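Long-range contact in 6-phospho-beta-glucosidase BglT (PDB 1UP7), which hydrolyses cellobiose 6'-phosphate to glucose 6-phosphate and glucose, using NAD+ and a manganese ion as cofactors: residues A[79-92]-A[113-126]. Residues are numbered along the deposited sequence; the frame is centred on the assembly and turned at random.
Sequences FQFRPGGLKGREND and SAALRAFPIVEEYV. With NAD (nicotinamide-adenine-dinucleotide), chain I; G6P (6-O-phosphono-alpha-D-glucopyranose), chain J.
A bend at chi3 (-44°) turns the guanidinium of Arg-117 to meet Asp-92, whose CG stands anti to its carbonyl carbon, in the Rossmann-type NAD domain of this family 4 glycosidase. Here the residues following strand 76-79, together with helix 85-94, pack on helix 109-131; the axes of helical residues 85-92 and 113-126 run at 146°, roughly antiparallel. Arg-117 grips the carboxylate end-on: NH2 donates to Asp-92 OD2 at 2.7 Å, and NH1 donates to OD1, both on the syn side but tilted out of the carboxylate plane. Along the same guanidinium plane, NE gives a nearly straight bond to Pro-83 O at 2.8 Å, arriving from above the carbonyl plane, while Gly-88 CA lies 3.7 Å over the guanidinium plane. Replacing Arg-117 by alanine is likely to leave the buried Asp-92 carboxylate without its countercharge and Pro-83 O without its NE donor. Farther along, Pro-83 rests on Ala-118 and Ile-121, and Tyr-125 and Phe-81 form an offset edge-to-face pair, the edge of Tyr-125 toward the face of Phe-81 (centroids 5.3 Å apart, planes at 84°). Tyr-125 OH also donates a hydrogen bond to N1A of the NAD adenine, while Arg-82 holds the cofactor's diphosphate and Arg-89 the phosphate of glucose 6-phosphate, so this packing borders both pockets. At the other end, Ser-113 OG donates to Asp-92 OD1 at 2.6 Å, on the opposite face of the carboxylate from Arg-117 NH1.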
loop_
_atom_site.group_PDB
_atom_site.type_symbol
_atom_site.label_atom_id
_atom_site.label_comp_id
_atom_site.label_asym_id
_atom_site.label_seq_id
_atom_site.Cartn_x
_atom_site.Cartn_y
_atom_site.Cartn_z
ATOM N N PHE A 79 -27.706 -2.885 -18.724
ATOM C CA PHE A 79 -27.823 -1.457 -19.034
ATOM C C PHE A 79 -27.300 -1.212 -20.429
ATOM O O PHE A 79 -26.099 -1.377 -20.689
ATOM C CB PHE A 79 -26.995 -0.592 -18.070
ATOM C CG PHE A 79 -27.626 -0.383 -16.739
ATOM C CD1 PHE A 79 -28.828 -1.032 -16.393
ATOM C CD2 PHE A 79 -27.010 0.442 -15.806
ATOM C CE1 PHE A 79 -29.399 -0.852 -15.136
ATOM C CE2 PHE A 79 -27.589 0.655 -14.539
ATOM C CZ PHE A 79 -28.786 0.003 -14.211
ATOM N N GLN A 80 -28.182 -0.760 -21.308
ATOM C CA GLN A 80 -27.848 -0.590 -22.715
ATOM C C GLN A 80 -28.621 0.622 -23.281
ATOM O O GLN A 80 -28.885 0.741 -24.479
ATOM C CB GLN A 80 -28.119 -1.934 -23.402
ATOM C CG GLN A 80 -28.937 -1.896 -24.592
ATOM C CD GLN A 80 -29.439 -3.252 -25.046
ATOM O OE1 GLN A 80 -28.806 -4.267 -24.828
ATOM N NE2 GLN A 80 -30.548 -3.245 -25.764
ATOM N N PHE A 81 -28.953 1.537 -22.390
ATOM C CA PHE A 81 -29.644 2.790 -22.732
ATOM C C PHE A 81 -28.671 3.955 -22.919
ATOM O O PHE A 81 -27.595 3.977 -22.354
ATOM C CB PHE A 81 -30.691 3.154 -21.655
ATOM C CG PHE A 81 -30.132 3.251 -20.271
ATOM C CD1 PHE A 81 -30.010 2.115 -19.475
ATOM C CD2 PHE A 81 -29.709 4.488 -19.760
ATOM C CE1 PHE A 81 -29.487 2.206 -18.180
ATOM C CE2 PHE A 81 -29.177 4.586 -18.475
ATOM C CZ PHE A 81 -29.055 3.437 -17.689
ATOM N N ARG A 82 -29.060 4.923 -23.722
ATOM C CA ARG A 82 -28.253 6.109 -23.924
ATOM C C ARG A 82 -28.941 7.299 -23.266
ATOM O O ARG A 82 -29.921 7.800 -23.795
ATOM C CB ARG A 82 -28.078 6.366 -25.418
ATOM C CG ARG A 82 -27.088 7.473 -25.787
ATOM C CD ARG A 82 -27.064 7.774 -27.285
ATOM N NE ARG A 82 -26.593 6.638 -28.066
ATOM C CZ ARG A 82 -25.308 6.311 -28.210
ATOM N NH1 ARG A 82 -24.347 7.050 -27.632
ATOM N NH2 ARG A 82 -24.986 5.255 -28.931
ATOM N N PRO A 83 -28.446 7.757 -22.121
ATOM C CA PRO A 83 -29.002 8.956 -21.493
ATOM C C PRO A 83 -28.936 10.149 -22.457
ATOM O O PRO A 83 -27.875 10.438 -23.017
ATOM C CB PRO A 83 -28.113 9.167 -20.254
ATOM C CG PRO A 83 -27.466 7.786 -19.992
ATOM C CD PRO A 83 -27.334 7.185 -21.350
ATOM N N GLY A 84 -30.081 10.786 -22.681
ATOM C CA GLY A 84 -30.191 11.924 -23.571
ATOM C C GLY A 84 -30.320 11.616 -25.041
ATOM O O GLY A 84 -30.458 12.544 -25.829
ATOM N N GLY A 85 -30.252 10.336 -25.428
ATOM C CA GLY A 85 -30.340 9.954 -26.824
ATOM C C GLY A 85 -29.191 10.426 -27.699
ATOM O O GLY A 85 -28.168 10.966 -27.224
ATOM N N LEU A 86 -29.370 10.234 -28.997
ATOM C CA LEU A 86 -28.385 10.648 -29.982
ATOM C C LEU A 86 -28.265 12.153 -30.067
ATOM O O LEU A 86 -27.249 12.670 -30.514
ATOM C CB LEU A 86 -28.681 10.014 -31.351
ATOM C CG LEU A 86 -28.439 8.481 -31.406
ATOM C CD1 LEU A 86 -29.041 7.943 -32.734
ATOM C CD2 LEU A 86 -26.926 8.117 -31.240
ATOM N N LYS A 87 -29.281 12.869 -29.606
ATOM C CA LYS A 87 -29.134 14.317 -29.567
ATOM C C LYS A 87 -28.244 14.791 -28.425
ATOM O O LYS A 87 -27.545 15.774 -28.573
ATOM C CB LYS A 87 -30.474 15.046 -29.725
ATOM C CG LYS A 87 -31.364 15.069 -28.547
ATOM N N GLY A 88 -28.207 14.035 -27.324
ATOM C CA GLY A 88 -27.190 14.217 -26.296
ATOM C C GLY A 88 -25.787 13.956 -26.823
ATOM O O GLY A 88 -24.883 14.731 -26.547
ATOM N N ARG A 89 -25.636 12.888 -27.608
ATOM C CA ARG A 89 -24.365 12.516 -28.227
ATOM C C ARG A 89 -23.908 13.638 -29.183
ATOM O O ARG A 89 -22.727 14.012 -29.193
ATOM C CB ARG A 89 -24.554 11.177 -28.939
ATOM C CG ARG A 89 -23.269 10.490 -29.316
ATOM C CD ARG A 89 -23.478 9.357 -30.266
ATOM N NE ARG A 89 -22.248 8.981 -30.929
ATOM C CZ ARG A 89 -22.034 7.785 -31.461
ATOM N NH1 ARG A 89 -22.994 6.850 -31.417
ATOM N NH2 ARG A 89 -20.874 7.523 -32.049
ATOM N N GLU A 90 -24.859 14.192 -29.941
ATOM C CA GLU A 90 -24.581 15.267 -30.899
ATOM C C GLU A 90 -23.979 16.491 -30.195
ATOM O O GLU A 90 -22.968 17.051 -30.643
ATOM C CB GLU A 90 -25.860 15.656 -31.644
ATOM C CG GLU A 90 -25.592 16.405 -32.930
ATOM C CD GLU A 90 -26.844 16.925 -33.619
ATOM O OE1 GLU A 90 -27.943 16.333 -33.417
ATOM O OE2 GLU A 90 -26.733 17.936 -34.395
ATOM N N ASN A 91 -24.605 16.888 -29.086
ATOM C CA ASN A 91 -24.079 17.950 -28.231
ATOM C C ASN A 91 -22.712 17.588 -27.671
ATOM O O ASN A 91 -21.813 18.433 -27.683
ATOM C CB ASN A 91 -25.038 18.269 -27.056
ATOM C CG ASN A 91 -26.389 18.864 -27.507
ATOM O OD1 ASN A 91 -26.474 19.534 -28.509
ATOM N ND2 ASN A 91 -27.442 18.607 -26.728
ATOM N N ASP A 92 -22.571 16.344 -27.201
ATOM C CA ASP A 92 -21.306 15.838 -26.690
ATOM C C ASP A 92 -20.131 16.018 -27.661
ATOM O O ASP A 92 -19.079 16.481 -27.240
ATOM C CB ASP A 92 -21.434 14.348 -26.304
ATOM C CG ASP A 92 -22.318 14.111 -25.072
ATOM O OD1 ASP A 92 -22.573 15.058 -24.289
ATOM O OD2 ASP A 92 -22.795 12.980 -24.808
ATOM N N SER A 113 -19.683 15.179 -20.378
ATOM C CA SER A 113 -21.084 15.564 -20.386
ATOM C C SER A 113 -21.965 14.325 -20.454
ATOM O O SER A 113 -23.001 14.276 -19.811
ATOM C CB SER A 113 -21.413 16.548 -21.526
ATOM O OG SER A 113 -20.786 16.147 -22.733
ATOM N N ALA A 114 -21.536 13.311 -21.201
ATOM C CA ALA A 114 -22.202 12.021 -21.186
ATOM C C ALA A 114 -22.273 11.419 -19.764
ATOM O O ALA A 114 -23.315 10.877 -19.371
ATOM C CB ALA A 114 -21.560 11.054 -22.202
ATOM N N ALA A 115 -21.200 11.529 -18.982
ATOM C CA ALA A 115 -21.208 10.949 -17.636
ATOM C C ALA A 115 -22.220 11.691 -16.757
ATOM O O ALA A 115 -22.980 11.075 -15.967
ATOM C CB ALA A 115 -19.794 10.978 -16.980
ATOM N N LEU A 116 -22.211 13.014 -16.859
ATOM C CA LEU A 116 -23.133 13.823 -16.050
ATOM C C LEU A 116 -24.586 13.499 -16.344
ATOM O O LEU A 116 -25.413 13.575 -15.442
ATOM C CB LEU A 116 -22.929 15.332 -16.261
ATOM C CG LEU A 116 -21.653 15.955 -15.696
ATOM C CD1 LEU A 116 -21.626 17.436 -16.057
ATOM C CD2 LEU A 116 -21.488 15.716 -14.170
ATOM N N ARG A 117 -24.910 13.192 -17.604
ATOM C CA ARG A 117 -26.264 12.768 -17.953
ATOM C C ARG A 117 -26.548 11.376 -17.408
ATOM O O ARG A 117 -27.689 11.085 -17.029
ATOM C CB ARG A 117 -26.481 12.753 -19.466
ATOM C CG ARG A 117 -26.942 14.060 -20.093
ATOM C CD ARG A 117 -27.635 13.948 -21.482
ATOM N NE ARG A 117 -26.914 13.023 -22.340
ATOM C CZ ARG A 117 -25.770 13.325 -22.945
ATOM N NH1 ARG A 117 -25.265 14.557 -22.815
ATOM N NH2 ARG A 117 -25.148 12.403 -23.690
ATOM N N ALA A 118 -25.535 10.507 -17.383
ATOM C CA ALA A 118 -25.737 9.130 -16.969
ATOM C C ALA A 118 -25.947 8.991 -15.459
ATOM O O ALA A 118 -26.807 8.255 -15.046
ATOM C CB ALA A 118 -24.568 8.246 -17.436
ATOM N N PHE A 119 -25.154 9.699 -14.659
ATOM C CA PHE A 119 -25.101 9.476 -13.212
ATOM C C PHE A 119 -26.476 9.473 -12.501
ATOM O O PHE A 119 -26.763 8.549 -11.737
ATOM C CB PHE A 119 -24.097 10.457 -12.504
ATOM C CG PHE A 119 -22.624 10.237 -12.867
ATOM C CD1 PHE A 119 -22.179 9.011 -13.391
ATOM C CD2 PHE A 119 -21.689 11.254 -12.656
ATOM C CE1 PHE A 119 -20.824 8.802 -13.713
ATOM C CE2 PHE A 119 -20.328 11.064 -12.966
ATOM C CZ PHE A 119 -19.896 9.842 -13.508
ATOM N N PRO A 120 -27.330 10.484 -12.725
ATOM C CA PRO A 120 -28.660 10.495 -12.065
ATOM C C PRO A 120 -29.545 9.295 -12.447
ATOM O O PRO A 120 -30.244 8.745 -11.593
ATOM C CB PRO A 120 -29.306 11.806 -12.545
ATOM C CG PRO A 120 -28.161 12.638 -13.093
ATOM C CD PRO A 120 -27.129 11.679 -13.581
ATOM N N ILE A 121 -29.502 8.897 -13.708
ATOM C CA ILE A 121 -30.273 7.758 -14.167
ATOM C C ILE A 121 -29.726 6.464 -13.579
ATOM O O ILE A 121 -30.527 5.662 -13.072
ATOM C CB ILE A 121 -30.366 7.745 -15.717
ATOM C CG1 ILE A 121 -31.187 8.944 -16.216
ATOM C CG2 ILE A 121 -31.038 6.486 -16.222
ATOM C CD1 ILE A 121 -30.857 9.369 -17.712
ATOM N N VAL A 122 -28.393 6.271 -13.574
ATOM C CA VAL A 122 -27.868 5.050 -12.975
ATOM C C VAL A 122 -28.076 5.009 -11.448
ATOM O O VAL A 122 -28.332 3.932 -10.892
ATOM C CB VAL A 122 -26.415 4.637 -13.425
ATOM C CG1 VAL A 122 -26.079 5.103 -14.844
ATOM C CG2 VAL A 122 -25.404 5.033 -12.444
ATOM N N GLU A 123 -28.036 6.179 -10.795
ATOM C CA GLU A 123 -28.258 6.266 -9.367
ATOM C C GLU A 123 -29.630 5.719 -9.020
ATOM O O GLU A 123 -29.775 4.878 -8.123
ATOM C CB GLU A 123 -28.144 7.720 -8.874
ATOM C CG GLU A 123 -27.076 7.866 -7.823
ATOM C CD GLU A 123 -26.893 9.272 -7.318
ATOM O OE1 GLU A 123 -27.075 10.227 -8.110
ATOM O OE2 GLU A 123 -26.564 9.398 -6.101
ATOM N N GLU A 124 -30.630 6.178 -9.763
ATOM C CA GLU A 124 -32.014 5.763 -9.557
ATOM C C GLU A 124 -32.184 4.272 -9.856
ATOM O O GLU A 124 -32.774 3.526 -9.052
ATOM C CB GLU A 124 -32.945 6.626 -10.436
ATOM C CG GLU A 124 -34.399 6.691 -9.958
ATOM C CD GLU A 124 -35.388 6.956 -11.114
ATOM O OE1 GLU A 124 -35.679 8.164 -11.440
ATOM O OE2 GLU A 124 -35.876 5.953 -11.710
ATOM N N TYR A 125 -31.633 3.838 -10.989
ATOM C CA TYR A 125 -31.739 2.456 -11.428
ATOM C C TYR A 125 -31.030 1.463 -10.486
ATOM O O TYR A 125 -31.628 0.438 -10.134
ATOM C CB TYR A 125 -31.248 2.326 -12.887
ATOM C CG TYR A 125 -32.198 2.866 -13.967
ATOM C CD1 TYR A 125 -33.517 3.294 -13.656
ATOM C CD2 TYR A 125 -31.783 2.918 -15.305
ATOM C CE1 TYR A 125 -34.396 3.749 -14.652
ATOM C CE2 TYR A 125 -32.639 3.363 -16.317
ATOM C CZ TYR A 125 -33.938 3.791 -15.984
ATOM O OH TYR A 125 -34.746 4.228 -16.997
ATOM N N VAL A 126 -29.794 1.761 -10.065
ATOM C CA VAL A 126 -29.062 0.887 -9.152
ATOM C C VAL A 126 -29.805 0.833 -7.810
ATOM O O VAL A 126 -29.924 -0.230 -7.199
ATOM C CB VAL A 126 -27.591 1.364 -8.959
ATOM C CG1 VAL A 126 -26.970 0.729 -7.714
ATOM C CG2 VAL A 126 -26.761 1.128 -10.268
HETATM P PA NAD I . -29.506 4.294 -28.504
HETATM O O1A NAD I . -29.619 5.744 -28.758
HETATM O O2A NAD I . -30.195 3.381 -29.541
HETATM O O5B NAD I . -30.164 4.089 -27.038
HETATM C C5B NAD I . -30.647 2.826 -26.662
HETATM C C4B NAD I . -32.053 2.948 -26.089
HETATM O O4B NAD I . -32.016 3.554 -24.799
HETATM C C3B NAD I . -33.022 3.777 -26.923
HETATM O O3B NAD I . -34.073 2.922 -27.347
HETATM C C2B NAD I . -33.537 4.855 -25.966
HETATM O O2B NAD I . -34.917 5.105 -26.131
HETATM C C1B NAD I . -33.288 4.187 -24.626
HETATM N N9A NAD I . -33.205 5.091 -23.483
HETATM C C8A NAD I . -32.708 6.378 -23.402
HETATM N N7A NAD I . -32.825 6.757 -22.111
HETATM C C5A NAD I . -33.322 5.750 -21.370
HETATM C C6A NAD I . -33.650 5.609 -20.028
HETATM N N6A NAD I . -33.469 6.596 -19.157
HETATM N N1A NAD I . -34.188 4.407 -19.584
HETATM C C2A NAD I . -34.412 3.368 -20.472
HETATM N N3A NAD I . -34.112 3.531 -21.803
HETATM C C4A NAD I . -33.581 4.698 -22.234
HETATM O O3 NAD I . -27.928 3.988 -28.430
HETATM P PN NAD I . -27.166 2.593 -28.627
HETATM O O1N NAD I . -26.264 2.854 -29.777
HETATM O O2N NAD I . -28.042 1.441 -28.638
HETATM O O5D NAD I . -26.314 2.423 -27.284
HETATM C C5D NAD I . -26.828 2.600 -25.977
HETATM C C4D NAD I . -25.639 2.797 -25.023
HETATM O O4D NAD I . -24.757 1.675 -24.998
HETATM C C3D NAD I . -24.773 3.983 -25.424
HETATM O O3D NAD I . -24.430 4.617 -24.229
HETATM C C2D NAD I . -23.546 3.365 -26.086
HETATM O O2D NAD I . -22.356 4.129 -25.979
HETATM C C1D NAD I . -23.439 1.996 -25.453
HETATM N N1N NAD I . -23.173 0.983 -26.478
HETATM C C2N NAD I . -24.042 -0.085 -26.480
HETATM C C3N NAD I . -23.914 -1.111 -27.384
HETATM C C7N NAD I . -24.916 -2.242 -27.340
HETATM O O7N NAD I . -24.537 -3.602 -27.435
HETATM N N7N NAD I . -26.212 -1.926 -27.192
HETATM C C4N NAD I . -22.866 -1.032 -28.304
HETATM C C5N NAD I . -21.961 0.049 -28.314
HETATM C C6N NAD I . -22.131 1.069 -27.377
HETATM C C1 G6P J . -16.607 0.986 -30.380
HETATM C C2 G6P J . -16.520 1.272 -28.856
HETATM C C3 G6P J . -17.923 1.477 -28.287
HETATM C C4 G6P J . -18.526 2.681 -28.992
HETATM C C5 G6P J . -18.656 2.345 -30.490
HETATM C C6 G6P J . -19.212 3.537 -31.257
HETATM O O1 G6P J . -15.333 0.835 -31.033
HETATM O O2 G6P J . -15.880 0.234 -28.115
HETATM O O3 G6P J . -17.932 1.634 -26.864
HETATM O O4 G6P J . -19.761 3.059 -28.382
HETATM O O5 G6P J . -17.373 1.998 -31.073
HETATM O O6 G6P J . -19.986 3.113 -32.369
HETATM P P G6P J . -21.148 4.053 -32.970
HETATM O O1P G6P J . -21.878 3.209 -33.989
HETATM O O2P G6P J . -20.662 5.315 -33.666
HETATM O O3P G6P J . -22.059 4.412 -31.830
HETATM O O HOH W 1 -25.460 9.542 -23.446
HETATM O O HOH W 2 -19.377 17.824 -24.525
#